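Local coordinates for LEOA (Escherichia coli, PDB 4AUR), which is a bacterial dynamin GTPase that probably uses GTP hydrolysis in remodelling membranes, as other dynamins do, at residues F382-I396 and T443-K455. Residues are numbered along the deposited sequence; the frame is centred on the assembly and turned at random.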
ATOM      1  N   PHE A 382      28.057 -35.402 -14.005  1.00 34.08           N
ATOM      2  CA  PHE A 382      27.834 -35.134 -12.600  1.00 36.07           C
ATOM      3  C   PHE A 382      28.172 -33.664 -12.231  1.00 36.28           C
ATOM      4  O   PHE A 382      27.518 -33.050 -11.385  1.00 39.46           O
ATOM      5  CB  PHE A 382      28.594 -36.171 -11.753  1.00 37.00           C
ATOM      6  CG  PHE A 382      28.213 -36.184 -10.300  1.00 40.88           C
ATOM      7  CD1 PHE A 382      26.906 -35.925  -9.884  1.00 42.56           C
ATOM      8  CD2 PHE A 382      29.151 -36.483  -9.343  1.00 45.00           C
ATOM      9  CE1 PHE A 382      26.560 -35.943  -8.535  1.00 43.68           C
ATOM     10  CE2 PHE A 382      28.813 -36.500  -7.990  1.00 48.42           C
ATOM     11  CZ  PHE A 382      27.513 -36.230  -7.587  1.00 46.11           C
ATOM     12  N   GLU A 383      29.134 -33.067 -12.902  1.00 34.83           N
ATOM     13  CA  GLU A 383      29.492 -31.694 -12.606  1.00 35.42           C
ATOM     14  C   GLU A 383      28.554 -30.711 -13.303  1.00 34.05           C
ATOM     15  O   GLU A 383      28.002 -29.819 -12.673  1.00 34.32           O
ATOM     16  CB  GLU A 383      30.946 -31.446 -13.004  1.00 38.57           C
ATOM     17  CG  GLU A 383      31.932 -32.316 -12.216  1.00 40.32           C
ATOM     18  CD  GLU A 383      33.312 -32.411 -12.860  1.00 41.91           C
ATOM     19  OE1 GLU A 383      33.592 -31.592 -13.778  1.00 38.29           O
ATOM     20  OE2 GLU A 383      34.105 -33.306 -12.437  1.00 42.35           O
ATOM     21  N   GLN A 384      28.369 -30.866 -14.604  1.00 33.49           N
ATOM     22  CA  GLN A 384      27.391 -30.060 -15.321  1.00 32.80           C
ATOM     23  C   GLN A 384      26.041 -30.128 -14.592  1.00 31.51           C
ATOM     24  O   GLN A 384      25.429 -29.105 -14.322  1.00 31.61           O
ATOM     25  CB  GLN A 384      27.236 -30.540 -16.772  1.00 33.86           C
ATOM     26  CG  GLN A 384      28.433 -30.270 -17.681  1.00 35.72           C
ATOM     27  CD  GLN A 384      28.211 -30.681 -19.160  1.00 39.18           C
ATOM     28  OE1 GLN A 384      27.763 -31.796 -19.491  1.00 36.18           O
ATOM     29  NE2 GLN A 384      28.540 -29.764 -20.054  1.00 40.21           N
ATOM     30  N   SER A 385      25.605 -31.333 -14.242  1.00 29.36           N
ATOM     31  CA  SER A 385      24.331 -31.509 -13.554  1.00 28.96           C
ATOM     32  C   SER A 385      24.328 -30.985 -12.110  1.00 28.40           C
ATOM     33  O   SER A 385      23.326 -30.468 -11.644  1.00 29.18           O
ATOM     34  CB  SER A 385      23.866 -32.973 -13.591  1.00 28.10           C
ATOM     35  OG  SER A 385      24.416 -33.708 -12.514  1.00 29.19           O
ATOM     36  N   THR A 386      25.425 -31.126 -11.392  1.00 29.68           N
ATOM     37  CA  THR A 386      25.548 -30.445 -10.088  1.00 30.29           C
ATOM     38  C   THR A 386      25.499 -28.907 -10.262  1.00 28.48           C
ATOM     39  O   THR A 386      24.983 -28.212  -9.419  1.00 27.74           O
ATOM     40  CB  THR A 386      26.831 -30.889  -9.320  1.00 30.35           C
ATOM     41  OG1 THR A 386      26.669 -32.234  -8.844  1.00 28.97           O
ATOM     42  CG2 THR A 386      27.119 -29.979  -8.119  1.00 29.72           C
ATOM     43  N   ALA A 387      26.012 -28.379 -11.362  1.00 28.36           N
ATOM     44  CA  ALA A 387      25.968 -26.942 -11.575  1.00 28.22           C
ATOM     45  C   ALA A 387      24.561 -26.457 -11.873  1.00 28.72           C
ATOM     46  O   ALA A 387      24.251 -25.311 -11.583  1.00 31.06           O
ATOM     47  CB  ALA A 387      26.909 -26.533 -12.697  1.00 28.01           C
ATOM     48  N   VAL A 388      23.727 -27.308 -12.467  1.00 28.33           N
ATOM     49  CA  VAL A 388      22.328 -26.972 -12.735  1.00 29.48           C
ATOM     50  C   VAL A 388      21.595 -26.776 -11.418  1.00 30.55           C
ATOM     51  O   VAL A 388      20.873 -25.800 -11.221  1.00 30.24           O
ATOM     52  CB  VAL A 388      21.625 -28.078 -13.562  1.00 30.74           C
ATOM     53  CG1 VAL A 388      20.095 -27.997 -13.473  1.00 30.19           C
ATOM     54  CG2 VAL A 388      22.074 -28.000 -15.020  1.00 31.49           C
ATOM     55  N   SER A 389      21.799 -27.713 -10.513  1.00 29.83           N
ATOM     56  CA  SER A 389      21.169 -27.661  -9.221  1.00 30.91           C
ATOM     57  C   SER A 389      21.702 -26.487  -8.403  1.00 32.08           C
ATOM     58  O   SER A 389      21.024 -25.982  -7.495  1.00 32.54           O
ATOM     59  CB  SER A 389      21.408 -28.969  -8.477  1.00 30.76           C
ATOM     60  OG  SER A 389      22.591 -28.857  -7.740  1.00 34.49           O
ATOM     61  N   GLN A 390      22.911 -26.046  -8.722  1.00 30.88           N
ATOM     62  CA  GLN A 390      23.445 -24.897  -8.061  1.00 32.64           C
ATOM     63  C   GLN A 390      22.825 -23.604  -8.549  1.00 31.67           C
ATOM     64  O   GLN A 390      22.636 -22.695  -7.764  1.00 33.52           O
ATOM     65  CB  GLN A 390      24.954 -24.817  -8.214  1.00 34.75           C
ATOM     66  CG  GLN A 390      25.607 -24.019  -7.081  1.00 37.38           C
ATOM     67  CD  GLN A 390      25.934 -24.866  -5.856  1.00 38.43           C
ATOM     68  OE1 GLN A 390      25.927 -26.105  -5.890  1.00 39.50           O
ATOM     69  NE2 GLN A 390      26.240 -24.193  -4.766  1.00 41.38           N
ATOM     70  N   ARG A 391      22.534 -23.505  -9.835  1.00 31.28           N
ATOM     71  CA  ARG A 391      21.858 -22.326 -10.362  1.00 31.93           C
ATOM     72  C   ARG A 391      20.422 -22.243  -9.878  1.00 31.53           C
ATOM     73  O   ARG A 391      19.871 -21.157  -9.749  1.00 33.60           O
ATOM     74  CB  ARG A 391      21.882 -22.301 -11.884  1.00 35.53           C
ATOM     75  CG  ARG A 391      23.164 -21.703 -12.429  1.00 39.53           C
ATOM     76  CD  ARG A 391      23.181 -21.633 -13.950  1.00 42.74           C
ATOM     77  NE  ARG A 391      23.839 -22.805 -14.526  1.00 44.59           N
ATOM     78  CZ  ARG A 391      23.228 -23.790 -15.171  1.00 45.50           C
ATOM     79  NH1 ARG A 391      21.901 -23.787 -15.366  1.00 44.00           N
ATOM     80  NH2 ARG A 391      23.966 -24.795 -15.623  1.00 44.63           N
ATOM     81  N   LEU A 392      19.816 -23.387  -9.610  1.00 29.48           N
ATOM     82  CA  LEU A 392      18.475 -23.410  -9.095  1.00 28.72           C
ATOM     83  C   LEU A 392      18.467 -22.929  -7.647  1.00 28.35           C
ATOM     84  O   LEU A 392      17.632 -22.124  -7.281  1.00 29.65           O
ATOM     85  CB  LEU A 392      17.869 -24.815  -9.232  1.00 28.36           C
ATOM     86  CG  LEU A 392      16.719 -25.228  -8.313  1.00 27.59           C
ATOM     87  CD1 LEU A 392      15.509 -24.333  -8.512  1.00 27.78           C
ATOM     88  CD2 LEU A 392      16.371 -26.678  -8.599  1.00 27.19           C
ATOM     89  N   SER A 393      19.381 -23.434  -6.830  1.00 27.60           N
ATOM     90  CA  SER A 393      19.505 -23.004  -5.450  1.00 26.66           C
ATOM     91  C   SER A 393      19.747 -21.511  -5.401  1.00 29.10           C
ATOM     92  O   SER A 393      19.195 -20.834  -4.562  1.00 29.72           O
ATOM     93  CB  SER A 393      20.666 -23.728  -4.775  1.00 26.89           C
ATOM     94  OG  SER A 393      21.113 -23.070  -3.603  1.00 26.52           O
ATOM     95  N   ASP A 394      20.557 -20.989  -6.309  1.00 31.26           N
ATOM     96  CA  ASP A 394      20.855 -19.565  -6.305  1.00 35.05           C
ATOM     97  C   ASP A 394      19.655 -18.666  -6.657  1.00 33.83           C
ATOM     98  O   ASP A 394      19.601 -17.503  -6.241  1.00 31.06           O
ATOM     99  CB  ASP A 394      22.064 -19.255  -7.207  1.00 39.46           C
ATOM    100  CG  ASP A 394      23.389 -19.767  -6.615  1.00 47.37           C
ATOM    101  OD1 ASP A 394      23.392 -20.293  -5.464  1.00 49.16           O
ATOM    102  OD2 ASP A 394      24.434 -19.646  -7.301  1.00 55.73           O
ATOM    103  N   ASP A 395      18.694 -19.174  -7.412  1.00 33.53           N
ATOM    104  CA  ASP A 395      17.550 -18.334  -7.726  1.00 34.75           C
ATOM    105  C   ASP A 395      16.551 -18.372  -6.603  1.00 31.64           C
ATOM    106  O   ASP A 395      16.043 -17.357  -6.180  1.00 30.56           O
ATOM    107  CB  ASP A 395      16.849 -18.736  -9.002  1.00 37.18           C
ATOM    108  CG  ASP A 395      15.878 -17.682  -9.448  1.00 39.21           C
ATOM    109  OD1 ASP A 395      16.264 -16.499  -9.384  1.00 41.50           O
ATOM    110  OD2 ASP A 395      14.738 -18.014  -9.834  1.00 44.06           O
ATOM    111  N   ILE A 396      16.265 -19.556  -6.117  1.00 30.08           N
ATOM    112  CA  ILE A 396      15.423 -19.675  -4.959  1.00 28.37           C
ATOM    113  C   ILE A 396      15.992 -18.795  -3.861  1.00 28.43           C
ATOM    114  O   ILE A 396      15.290 -18.002  -3.267  1.00 28.76           O
ATOM    115  CB  ILE A 396      15.333 -21.122  -4.487  1.00 26.57           C
ATOM    116  CG1 ILE A 396      14.524 -21.923  -5.492  1.00 26.08           C
ATOM    117  CG2 ILE A 396      14.672 -21.169  -3.120  1.00 27.45           C
ATOM    118  CD1 ILE A 396      14.586 -23.409  -5.287  1.00 27.83           C
ATOM    119  N   THR A 443      17.551 -24.153   5.125  1.00 33.39           N
ATOM    120  CA  THR A 443      17.456 -25.527   4.714  1.00 31.87           C
ATOM    121  C   THR A 443      17.998 -25.700   3.307  1.00 31.83           C
ATOM    122  O   THR A 443      18.562 -26.726   3.002  1.00 34.34           O
ATOM    123  CB  THR A 443      16.013 -26.022   4.785  1.00 31.25           C
ATOM    124  OG1 THR A 443      15.516 -25.743   6.087  1.00 33.00           O
ATOM    125  CG2 THR A 443      15.920 -27.519   4.545  1.00 29.93           C
ATOM    126  N   ILE A 444      17.873 -24.685   2.468  1.00 31.79           N
ATOM    127  CA  ILE A 444      18.372 -24.763   1.092  1.00 33.52           C
ATOM    128  C   ILE A 444      19.871 -24.539   0.961  1.00 37.80           C
ATOM    129  O   ILE A 444      20.512 -25.119   0.082  1.00 36.99           O
ATOM    130  CB  ILE A 444      17.602 -23.790   0.188  1.00 31.90           C
ATOM    131  CG1 ILE A 444      16.198 -24.370  -0.011  1.00 30.66           C
ATOM    132  CG2 ILE A 444      18.329 -23.537  -1.133  1.00 31.18           C
ATOM    133  CD1 ILE A 444      15.305 -23.582  -0.919  1.00 31.11           C
ATOM    134  N   GLY A 445      20.424 -23.708   1.837  1.00 42.57           N
ATOM    135  CA  GLY A 445      21.858 -23.481   1.882  1.00 45.40           C
ATOM    136  C   GLY A 445      22.648 -24.656   2.440  1.00 45.97           C
ATOM    137  O   GLY A 445      23.862 -24.675   2.318  1.00 45.75           O
ATOM    138  N   LYS A 446      21.966 -25.618   3.060  1.00 48.28           N
ATOM    139  CA  LYS A 446      22.600 -26.841   3.560  1.00 53.09           C
ATOM    140  C   LYS A 446      22.419 -27.999   2.592  1.00 52.14           C
ATOM    141  O   LYS A 446      23.258 -28.880   2.534  1.00 55.63           O
ATOM    142  CB  LYS A 446      22.049 -27.242   4.933  1.00 60.78           C
ATOM    143  CG  LYS A 446      22.281 -28.717   5.270  1.00 69.00           C
ATOM    144  CD  LYS A 446      22.035 -29.042   6.741  1.00 78.44           C
ATOM    145  CE  LYS A 446      22.592 -30.419   7.114  1.00 79.82           C
ATOM    146  NZ  LYS A 446      22.713 -30.610   8.591  1.00 76.28           N
ATOM    147  N   LEU A 447      21.316 -28.025   1.859  1.00 49.50           N
ATOM    148  CA  LEU A 447      21.141 -29.023   0.817  1.00 48.54           C
ATOM    149  C   LEU A 447      22.218 -28.857  -0.247  1.00 48.10           C
ATOM    150  O   LEU A 447      22.895 -29.817  -0.591  1.00 52.81           O
ATOM    151  CB  LEU A 447      19.766 -28.898   0.162  1.00 47.65           C
ATOM    152  CG  LEU A 447      18.592 -29.217   1.076  1.00 48.05           C
ATOM    153  CD1 LEU A 447      17.286 -28.983   0.333  1.00 48.41           C
ATOM    154  CD2 LEU A 447      18.669 -30.634   1.635  1.00 49.03           C
ATOM    155  N   THR A 448      22.355 -27.624  -0.735  1.00 47.42           N
ATOM    156  CA  THR A 448      23.202 -27.248  -1.873  1.00 46.87           C
ATOM    157  C   THR A 448      24.645 -27.671  -1.657  1.00 48.63           C
ATOM    158  O   THR A 448      25.277 -27.240  -0.677  1.00 50.73           O
ATOM    159  CB  THR A 448      23.171 -25.711  -2.069  1.00 46.16           C
ATOM    160  OG1 THR A 448      21.813 -25.255  -2.076  1.00 44.65           O
ATOM    161  CG2 THR A 448      23.838 -25.304  -3.359  1.00 44.51           C
ATOM    162  N   GLY A 449      25.179 -28.501  -2.559  1.00 45.77           N
ATOM    163  CA  GLY A 449      26.537 -28.984  -2.363  1.00 43.02           C
ATOM    164  C   GLY A 449      27.132 -29.835  -3.451  1.00 39.43           C
ATOM    165  O   GLY A 449      26.540 -30.833  -3.849  1.00 39.68           O
ATOM    166  N   TYR A 450      28.305 -29.434  -3.943  1.00 35.75           N
ATOM    167  CA  TYR A 450      29.234 -30.369  -4.590  1.00 32.84           C
ATOM    168  C   TYR A 450      29.632 -31.378  -3.539  1.00 33.70           C
ATOM    169  O   TYR A 450      29.852 -31.012  -2.392  1.00 34.83           O
ATOM    170  CB  TYR A 450      30.492 -29.680  -5.099  1.00 30.82           C
ATOM    171  CG  TYR A 450      30.298 -28.948  -6.382  1.00 30.56           C
ATOM    172  CD1 TYR A 450      29.769 -27.678  -6.401  1.00 29.81           C
ATOM    173  CD2 TYR A 450      30.623 -29.542  -7.589  1.00 31.87           C
ATOM    174  CE1 TYR A 450      29.552 -27.014  -7.592  1.00 31.56           C
ATOM    175  CE2 TYR A 450      30.431 -28.880  -8.790  1.00 31.71           C
ATOM    176  CZ  TYR A 450      29.896 -27.609  -8.788  1.00 32.25           C
ATOM    177  OH  TYR A 450      29.706 -26.939  -9.992  1.00 35.74           O
ATOM    178  N   VAL A 451      29.710 -32.639  -3.939  1.00 34.54           N
ATOM    179  CA  VAL A 451      29.941 -33.732  -3.035  1.00 37.12           C
ATOM    180  C   VAL A 451      31.095 -34.558  -3.583  1.00 39.43           C
ATOM    181  O   VAL A 451      31.319 -34.589  -4.804  1.00 42.94           O
ATOM    182  CB  VAL A 451      28.658 -34.585  -2.897  1.00 41.79           C
ATOM    183  CG1 VAL A 451      28.531 -35.605  -4.032  1.00 41.86           C
ATOM    184  CG2 VAL A 451      28.595 -35.278  -1.543  1.00 43.48           C
ATOM    185  N   TYR A 452      31.860 -35.168  -2.686  1.00 39.85           N
ATOM    186  CA  TYR A 452      32.843 -36.150  -3.077  1.00 45.63           C
ATOM    187  C   TYR A 452      32.575 -37.451  -2.332  1.00 53.41           C
ATOM    188  O   TYR A 452      32.647 -37.488  -1.096  1.00 53.96           O
ATOM    189  CB  TYR A 452      34.281 -35.705  -2.799  1.00 45.12           C
ATOM    190  CG  TYR A 452      35.252 -36.728  -3.358  1.00 44.31           C
ATOM    191  CD1 TYR A 452      35.596 -36.712  -4.707  1.00 44.90           C
ATOM    192  CD2 TYR A 452      35.747 -37.751  -2.568  1.00 43.39           C
ATOM    193  CE1 TYR A 452      36.443 -37.658  -5.249  1.00 45.75           C
ATOM    194  CE2 TYR A 452      36.589 -38.714  -3.093  1.00 47.75           C
ATOM    195  CZ  TYR A 452      36.941 -38.669  -4.445  1.00 49.79           C
ATOM    196  OH  TYR A 452      37.789 -39.635  -4.984  1.00 49.87           O
ATOM    197  N   LYS A 453      32.273 -38.502  -3.102  1.00 60.67           N
ATOM    198  CA  LYS A 453      32.042 -39.852  -2.573  1.00 67.95           C
ATOM    199  C   LYS A 453      32.935 -40.841  -3.327  1.00 66.48           C
ATOM    200  O   LYS A 453      32.741 -41.075  -4.534  1.00 59.79           O
ATOM    201  CB  LYS A 453      30.545 -40.248  -2.656  1.00 77.74           C
ATOM    202  CG  LYS A 453      29.752 -39.704  -3.859  1.00 85.80           C
ATOM    203  CD  LYS A 453      28.239 -39.687  -3.586  1.00 89.81           C
ATOM    204  CE  LYS A 453      27.417 -39.103  -4.738  1.00 89.62           C
ATOM    205  NZ  LYS A 453      27.439 -39.936  -5.978  1.00 92.08           N
ATOM    206  N   PHE A 454      33.924 -41.393  -2.617  1.00 65.87           N
ATOM    207  CA  PHE A 454      34.924 -42.285  -3.221  1.00 70.00           C
ATOM    208  C   PHE A 454      34.307 -43.639  -3.590  1.00 66.48           C
ATOM    209  O   PHE A 454      33.666 -44.283  -2.756  1.00 59.20           O
ATOM    210  CB  PHE A 454      36.126 -42.486  -2.278  1.00 76.02           C
ATOM    211  CG  PHE A 454      37.253 -43.284  -2.893  1.00 84.45           C
ATOM    212  CD1 PHE A 454      37.976 -42.777  -3.967  1.00 85.89           C
ATOM    213  CD2 PHE A 454      37.586 -44.547  -2.405  1.00 90.12           C
ATOM    214  CE1 PHE A 454      39.004 -43.507  -4.540  1.00 90.61           C
ATOM    215  CE2 PHE A 454      38.617 -45.284  -2.977  1.00 91.83           C
ATOM    216  CZ  PHE A 454      39.326 -44.764  -4.046  1.00 91.77           C
ATOM    217  N   LYS A 455      34.495 -44.059  -4.841  1.00 64.18           N
ATOM    218  CA  LYS A 455      33.996 -45.355  -5.308  1.00 69.07           C
ATOM    219  C   LYS A 455      35.161 -46.249  -5.789  1.00 67.11           C
ATOM    220  O   LYS A 455      35.684 -46.051  -6.888  1.00 72.23           O
ATOM    221  CB  LYS A 455      32.960 -45.148  -6.423  1.00 71.41           C
ATOM    222  CG  LYS A 455      32.229 -46.420  -6.843  1.00 76.66           C
ATOM    223  CD  LYS A 455      31.004 -46.114  -7.691  1.00 82.60           C
ATOM    224  CE  LYS A 455      30.409 -47.381  -8.292  1.00 88.16           C
ATOM    225  NZ  LYS A 455      29.216 -47.096  -9.139  1.00 90.88           N
TER
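Thr386 sends CG2 opposite its own backbone N, and Tyr450 turns its ring back beside its N (chi1 -78°); these torsions let the Thr386 methyl come over one face of the Tyr450 ring. This CH-pi contact has CG2 of Thr386 3.5 Å from the centroid of the Tyr450 ring, 9° off the normal. The Thr386 hydroxyl points elsewhere, giving its proton to Phe382 O one turn back, which leaves the methyl for the ring. Beyond the ring, Tyr450 OH lies 3.9 Å from Ala387 CB. Toward the helix 430-447, Ser393 OG, swung away from its N (chi1 161°), donates to Thr448 OG1 at 2.8 Å. Thr448 OG1 in turn donates to Ile444 O, and these two hydroxyl bonds in series join the last turn of that helix to helix 368-408. Gln390, bent at chi2, crosses Thr448 obliquely near its methyl, a fit doubtful in detail. Ile396 and Ile444 cross at about a right angle at one end; at the other, the Phe382 ring offers its edge to Val451 CG1, 3.8 Å from CZ. Helix 530-544 touches both segments, through Ser389 and Leu447 among others. A helix end and the extended chain leaving it thus pack along a long neighbouring helix, within the elongated dynamin-like helical domain, probably the stalk-like part of the molecule.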